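Local coordinates for 3-oxoacyl-(acyl-carrier protein) synthase II (Thermus thermophilus, PDB 1J3N) that probably catalyses, as a homodimeric condensing enzyme, the chain-extending condensation of acyl groups with malonyl-acyl-carrier protein in fatty acid elongation, at residues V46-E51 / E211-A216; V157-A160 / A165-L168; N392-A395 / H399-V402. All blocks are in the same frame, centred on the assembly; numbering follows the deposited sequence.

Interaction 1: V46-E51 / E211-A216; sequences VRIAAE and EEPEKA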
loop_
_atom_site.group_PDB
_atom_site.type_symbol
_atom_site.label_atom_id
_atom_site.label_comp_id
_atom_site.label_asym_id
_atom_site.label_seq_id
_atom_site.Cartn_x
_atom_site.Cartn_y
_atom_site.Cartn_z
ATOM N N VAL A 46 6.556 -11.034 26.568
ATOM C CA VAL A 46 7.296 -9.834 26.176
ATOM C C VAL A 46 6.557 -8.695 26.854
ATOM O O VAL A 46 5.382 -8.457 26.574
ATOM C CB VAL A 46 7.270 -9.621 24.642
ATOM C CG1 VAL A 46 7.979 -8.318 24.281
ATOM C CG2 VAL A 46 7.946 -10.788 23.949
ATOM N N ARG A 47 7.238 -7.982 27.739
ATOM C CA ARG A 47 6.583 -6.913 28.479
ATOM C C ARG A 47 7.298 -5.572 28.404
ATOM O O ARG A 47 7.186 -4.746 29.320
ATOM C CB ARG A 47 6.424 -7.363 29.938
ATOM C CG ARG A 47 5.760 -8.736 30.052
ATOM C CD ARG A 47 5.580 -9.186 31.495
ATOM N NE ARG A 47 6.838 -9.561 32.143
ATOM C CZ ARG A 47 7.421 -10.750 32.031
ATOM N NH1 ARG A 47 6.864 -11.702 31.292
ATOM N NH2 ARG A 47 8.561 -10.991 32.671
ATOM N N ILE A 48 8.021 -5.363 27.305
ATOM C CA ILE A 48 8.776 -4.132 27.078
ATOM C C ILE A 48 8.518 -3.626 25.654
ATOM O O ILE A 48 8.204 -4.408 24.758
ATOM C CB ILE A 48 10.300 -4.362 27.218
ATOM C CG1 ILE A 48 10.764 -5.405 26.194
ATOM C CG2 ILE A 48 10.635 -4.780 28.643
ATOM C CD1 ILE A 48 12.278 -5.599 26.125
ATOM N N ALA A 49 8.659 -2.321 25.456
ATOM C CA ALA A 49 8.442 -1.723 24.140
ATOM C C ALA A 49 8.983 -0.299 24.131
ATOM O O ALA A 49 9.292 0.269 25.190
ATOM C CB ALA A 49 6.943 -1.717 23.801
ATOM N N ALA A 50 9.094 0.271 22.934
ATOM C CA ALA A 50 9.583 1.638 22.778
ATOM C C ALA A 50 8.352 2.512 22.588
ATOM O O ALA A 50 7.896 2.720 21.467
ATOM C CB ALA A 50 10.510 1.736 21.560
ATOM N N GLU A 51 7.813 3.008 23.697
ATOM C CA GLU A 51 6.619 3.834 23.665
ATOM C C GLU A 51 6.892 5.314 23.434
ATOM O O GLU A 51 7.933 5.856 23.825
ATOM C CB GLU A 51 5.819 3.655 24.963
ATOM C CG GLU A 51 5.454 2.208 25.275
ATOM C CD GLU A 51 4.695 2.068 26.586
ATOM O OE1 GLU A 51 4.946 2.884 27.500
ATOM O OE2 GLU A 51 3.864 1.140 26.711
ATOM N N GLU A 211 14.018 -8.099 31.872
ATOM C CA GLU A 211 14.832 -7.603 32.987
ATOM C C GLU A 211 15.659 -6.354 32.666
ATOM O O GLU A 211 15.920 -5.543 33.553
ATOM C CB GLU A 211 15.764 -8.712 33.505
ATOM C CG GLU A 211 16.742 -9.255 32.471
ATOM C CD GLU A 211 16.167 -10.395 31.646
ATOM O OE1 GLU A 211 14.931 -10.458 31.471
ATOM O OE2 GLU A 211 16.960 -11.229 31.157
ATOM N N GLU A 212 16.081 -6.199 31.413
ATOM C CA GLU A 212 16.866 -5.029 31.015
ATOM C C GLU A 212 16.303 -4.448 29.717
ATOM O O GLU A 212 16.857 -4.655 28.631
ATOM C CB GLU A 212 18.332 -5.414 30.817
ATOM C CG GLU A 212 18.925 -6.170 31.984
ATOM C CD GLU A 212 20.363 -6.581 31.742
ATOM O OE1 GLU A 212 20.649 -7.140 30.658
ATOM O OE2 GLU A 212 21.202 -6.351 32.642
ATOM N N PRO A 213 15.201 -3.687 29.820
ATOM C CA PRO A 213 14.553 -3.077 28.659
ATOM C C PRO A 213 15.475 -2.298 27.719
ATOM O O PRO A 213 15.449 -2.513 26.511
ATOM C CB PRO A 213 13.483 -2.189 29.291
ATOM C CG PRO A 213 13.139 -2.924 30.557
ATOM C CD PRO A 213 14.511 -3.294 31.062
ATOM N N GLU A 214 16.285 -1.399 28.267
ATOM C CA GLU A 214 17.177 -0.593 27.439
ATOM C C GLU A 214 18.286 -1.387 26.757
ATOM O O GLU A 214 18.917 -0.892 25.817
ATOM C CB GLU A 214 17.800 0.536 28.272
ATOM C CG GLU A 214 16.782 1.490 28.868
ATOM C CD GLU A 214 17.418 2.702 29.525
ATOM O OE1 GLU A 214 16.664 3.545 30.058
ATOM O OE2 GLU A 214 18.664 2.817 29.507
ATOM N N LYS A 215 18.517 -2.613 27.224
ATOM C CA LYS A 215 19.562 -3.468 26.658
ATOM C C LYS A 215 19.018 -4.588 25.771
ATOM O O LYS A 215 19.791 -5.319 25.145
ATOM C CB LYS A 215 20.399 -4.099 27.780
ATOM C CG LYS A 215 21.119 -3.109 28.687
ATOM C CD LYS A 215 22.006 -3.852 29.680
ATOM C CE LYS A 215 22.784 -2.908 30.588
ATOM N NZ LYS A 215 23.603 -3.690 31.568
ATOM N N ALA A 216 17.696 -4.727 25.717
ATOM C CA ALA A 216 17.072 -5.780 24.918
ATOM C C ALA A 216 17.427 -5.692 23.429
ATOM O O ALA A 216 17.907 -6.663 22.845
ATOM C CB ALA A 216 15.551 -5.755 25.111
#
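Ile48 meets Pro213 and Ala216 with two separate arms, set apart by its torsions: chi1 of 60° puts CG1 between the backbone N and the carbonyl carbon while CG2 lies beside the N, and chi2 of 173° stretches CD1 straight outward. The CG2 methyl touches the CG and CB carbons of the proline ring, 3.7 Å from Pro213 CG, with the two side chains crossing at about a right angle. The longer arm ends on a methyl, Ile48 CD1 lying 3.4 Å from Ala216 CB, a tighter approach than usual for two carbons. Proline and alanine lie three residues apart, about one turn, on a short, weakly bonded helical segment, and each branch of Ile48 touches one of them. Pro213 also packs on Val33 and Pro35 of strand 33-35, the antiparallel neighbour of strand 48-50, so the small two-stranded sheet receives the helix on both strands. Polar ties are made alongside: Arg47 N bonds to the side chain of Asn210, and Glu214 O to Asn365. The facing atoms are all carbon, so the contact itself rests on van der Waals packing and the burial of methyls.

Interaction 2: V157-A160 / A165-L168; sequences VVTA and ADAL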
loop_
_atom_site.group_PDB
_atom_site.type_symbol
_atom_site.label_atom_id
_atom_site.label_comp_id
_atom_site.label_asym_id
_atom_site.label_seq_id
_atom_site.Cartn_x
_atom_site.Cartn_y
_atom_site.Cartn_z
ATOM N N VAL A 157 1.167 2.660 0.762
ATOM C CA VAL A 157 1.836 1.382 0.555
ATOM C C VAL A 157 1.910 0.664 1.905
ATOM O O VAL A 157 2.072 1.296 2.956
ATOM C CB VAL A 157 3.273 1.562 -0.005
ATOM C CG1 VAL A 157 3.224 2.197 -1.389
ATOM C CG2 VAL A 157 4.097 2.417 0.943
ATOM N N VAL A 158 1.755 -0.653 1.862
ATOM C CA VAL A 158 1.802 -1.496 3.043
ATOM C C VAL A 158 2.722 -2.662 2.707
ATOM O O VAL A 158 2.317 -3.603 2.026
ATOM C CB VAL A 158 0.392 -2.042 3.405
ATOM C CG1 VAL A 158 0.478 -2.979 4.613
ATOM C CG2 VAL A 158 -0.552 -0.872 3.712
ATOM N N THR A 159 3.968 -2.571 3.158
ATOM C CA THR A 159 4.947 -3.615 2.918
ATOM C C THR A 159 5.728 -3.921 4.194
ATOM O O THR A 159 6.958 -4.032 4.196
ATOM C CB THR A 159 5.908 -3.224 1.771
ATOM O OG1 THR A 159 6.401 -1.895 1.976
ATOM C CG2 THR A 159 5.181 -3.290 0.428
ATOM N N ALA A 160 4.987 -4.055 5.286
ATOM C CA ALA A 160 5.576 -4.355 6.577
ATOM C C ALA A 160 6.777 -3.455 6.888
ATOM O O ALA A 160 6.678 -2.229 6.856
ATOM C CB ALA A 160 5.981 -5.832 6.621
ATOM N N ALA A 165 10.333 3.111 3.641
ATOM C CA ALA A 165 11.255 3.376 2.545
ATOM C C ALA A 165 10.554 3.274 1.183
ATOM O O ALA A 165 10.834 4.043 0.264
ATOM C CB ALA A 165 12.424 2.409 2.615
ATOM N N ASP A 166 9.653 2.305 1.069
ATOM C CA ASP A 166 8.875 2.065 -0.140
ATOM C C ASP A 166 8.030 3.327 -0.396
ATOM O O ASP A 166 7.932 3.813 -1.529
ATOM C CB ASP A 166 7.963 0.848 0.097
ATOM C CG ASP A 166 7.571 0.128 -1.187
ATOM O OD1 ASP A 166 7.674 0.712 -2.287
ATOM O OD2 ASP A 166 7.131 -1.038 -1.084
ATOM N N ALA A 167 7.425 3.854 0.666
ATOM C CA ALA A 167 6.592 5.051 0.551
ATOM C C ALA A 167 7.414 6.268 0.116
ATOM O O ALA A 167 6.989 7.039 -0.739
ATOM C CB ALA A 167 5.896 5.335 1.887
ATOM N N LEU A 168 8.589 6.439 0.715
ATOM C CA LEU A 168 9.464 7.557 0.381
ATOM C C LEU A 168 9.976 7.437 -1.052
ATOM O O LEU A 168 9.983 8.411 -1.803
ATOM C CB LEU A 168 10.641 7.623 1.368
ATOM C CG LEU A 168 10.280 8.259 2.718
ATOM C CD1 LEU A 168 11.431 8.136 3.714
ATOM C CD2 LEU A 168 9.932 9.729 2.473
#
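Thr159 and Asp166 carry the polar half of this contact, Val157 and Ala167 the apolar half, and all four are buried. In Thr159 a chi1 of 48° sets OG1 between the backbone N and the carbonyl carbon and leaves CG2 beside the N, a rotation that turns both branches to the carboxylate. Asp166 answers with CG roughly anti to the backbone N (chi1 -155°), swinging the carboxylate off helix 163-176 to meet the threonine at about a right angle. Thr159 OG1 donates to Asp166 OD2 over 3.3 Å, a rather long bond, received on the anti lone pair that points away from the other oxygen. The methyl is equally near, Thr159 CG2 lying 3.3 Å from Asp166 OD2, so this oxygen is approached by both threonine branches. Beside this pair Val157 sends CG2 to the helix backbone and the next side chain, 3.6 Å from Ala167 CB and as close to Ala167 N. The strongest partner of Asp166 is Arg260, which forms a salt bridge with OD1; OD2 is also hydrogen-bonded to Ser155 OG of the second subunit. The loop itself runs along the dimer interface, where Val158 packs on Val158 of the second subunit. Cys161, between the loop and helix 163-176, is probably the nucleophile, as at the same turn in other condensing enzymes of the thiolase fold. A buried carboxylate paired with an arginine and hydroxyls from both subunits probably stays charged, and links loop, helix and dimer interface through one group.

Interaction 3: N392-A395 / H399-V402; sequences NSFA and HNAV
The Phe394 ring and the Asn400 amide are turned 70° apart, and the amide oxygen comes up obliquely to the ring, with Asn400 OD1 3.3 Å from Phe394 CD1. Val402 CG2 reaches the same ring, also obliquely, 4.0 Å from Phe394 CE1. Asn400 ND2 is held by Ser261 and Asp263, which fixes which end of the amide meets the phenylalanine. On the same sheet face Asn392 lies alongside Val402: Asn392 OD1 sits 3.4 Å from Val402 CG2, while its ND2 bonds to Glu312. The strands, antiparallel at 175°, form the hairpin 388-394/399-406 of the large mixed sheet. Helix 275-288 covers the Phe394 and Asn400 face, and helix 163-176 packs on the Ser393 and Ala401 face, as in the layered thiolase fold. Ala401 N gives Ser393 O a nearly straight bond of 2.9 Å, and Ala395 N reaches His399 O at 2.8 Å; the return bond from Ser393 N to Ala401 O is weak. His399 ND1, near the turn, bonds to Ser154 O of the second subunit. The register is thus carried mainly by two good bonds, while Asn392 OD1, buried against valine methyls with no polar partner, is probably a small energetic cost.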
loop_
_atom_site.group_PDB
_atom_site.type_symbol
_atom_site.label_atom_id
_atom_site.label_comp_id
_atom_site.label_asym_id
_atom_site.label_seq_id
_atom_site.Cartn_x
_atom_site.Cartn_y
_atom_site.Cartn_z
ATOM N N ASN A 392 18.631 0.986 4.824
ATOM C CA ASN A 392 18.079 -0.330 4.511
ATOM C C ASN A 392 16.798 -0.723 5.236
ATOM O O ASN A 392 16.587 -0.372 6.394
ATOM C CB ASN A 392 19.125 -1.425 4.768
ATOM C CG ASN A 392 20.304 -1.363 3.800
ATOM O OD1 ASN A 392 20.206 -0.793 2.716
ATOM N ND2 ASN A 392 21.421 -1.978 4.188
ATOM N N SER A 393 15.960 -1.481 4.534
ATOM C CA SER A 393 14.702 -1.989 5.070
ATOM C C SER A 393 14.394 -3.325 4.394
ATOM O O SER A 393 14.021 -3.356 3.218
ATOM C CB SER A 393 13.574 -0.992 4.816
ATOM O OG SER A 393 13.766 0.179 5.592
ATOM N N PHE A 394 14.562 -4.419 5.146
ATOM C CA PHE A 394 14.341 -5.783 4.654
ATOM C C PHE A 394 13.241 -6.446 5.475
ATOM O O PHE A 394 13.509 -7.067 6.500
ATOM C CB PHE A 394 15.646 -6.573 4.758
ATOM C CG PHE A 394 16.836 -5.838 4.202
ATOM C CD1 PHE A 394 16.789 -5.284 2.925
ATOM C CD2 PHE A 394 17.992 -5.682 4.957
ATOM C CE1 PHE A 394 17.875 -4.583 2.405
ATOM C CE2 PHE A 394 19.086 -4.982 4.446
ATOM C CZ PHE A 394 19.024 -4.430 3.163
ATOM N N ALA A 395 12.016 -6.341 4.972
ATOM C CA ALA A 395 10.795 -6.805 5.633
ATOM C C ALA A 395 10.312 -8.249 5.574
ATOM O O ALA A 395 10.794 -9.067 4.796
ATOM C CB ALA A 395 9.649 -5.908 5.183
ATOM N N HIS A 399 10.076 -8.309 1.140
ATOM C CA HIS A 399 10.153 -6.991 0.522
ATOM C C HIS A 399 11.404 -6.246 0.984
ATOM O O HIS A 399 11.592 -6.010 2.181
ATOM C CB HIS A 399 8.909 -6.180 0.887
ATOM C CG HIS A 399 7.644 -6.966 0.810
ATOM N ND1 HIS A 399 6.896 -7.067 -0.344
ATOM C CD2 HIS A 399 7.022 -7.737 1.732
ATOM C CE1 HIS A 399 5.867 -7.868 -0.128
ATOM N NE2 HIS A 399 5.922 -8.288 1.124
ATOM N N ASN A 400 12.249 -5.876 0.026
ATOM C CA ASN A 400 13.482 -5.163 0.318
ATOM C C ASN A 400 13.427 -3.805 -0.352
ATOM O O ASN A 400 13.183 -3.709 -1.552
ATOM C CB ASN A 400 14.686 -5.949 -0.205
ATOM C CG ASN A 400 14.757 -7.339 0.371
ATOM O OD1 ASN A 400 14.800 -7.509 1.587
ATOM N ND2 ASN A 400 14.759 -8.343 -0.494
ATOM N N ALA A 401 13.642 -2.759 0.435
ATOM C CA ALA A 401 13.620 -1.399 -0.076
ATOM C C ALA A 401 14.820 -0.652 0.497
ATOM O O ALA A 401 15.062 -0.671 1.709
ATOM C CB ALA A 401 12.314 -0.708 0.323
ATOM N N VAL A 402 15.567 -0.001 -0.382
ATOM C CA VAL A 402 16.753 0.750 0.004
ATOM C C VAL A 402 16.730 2.168 -0.568
ATOM O O VAL A 402 16.382 2.377 -1.733
ATOM C CB VAL A 402 18.032 0.043 -0.506
ATOM C CG1 VAL A 402 19.266 0.869 -0.160
ATOM C CG2 VAL A 402 18.125 -1.349 0.099
#

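How the interactions relate
Interactions 2 and 3 are neighbours, their centres about 9 Å apart, whereas interaction 1 lies about 26 and 24 Å from them between centres, touching neither. Along the chain 46-51 comes first, 157-160 and 165-168 follow, and 211-216 completes interaction 1, so interaction 2 falls between its two halves; the hairpin of interaction 3 comes near the C-terminus. Helix 163-176 packs on strands 388-394 and 399-406, Ala165 CB meeting Ala401 CB at 3.9 Å, while the loop before it places Thr159 O 3.4 Å from Ala395 CB. Interactions 2 and 3 thus join this helix and loop to the C-terminal hairpin beside the dimer interface, whereas interaction 1 packs 211-216 on the small sheet 33-35/48-50, away from that interface.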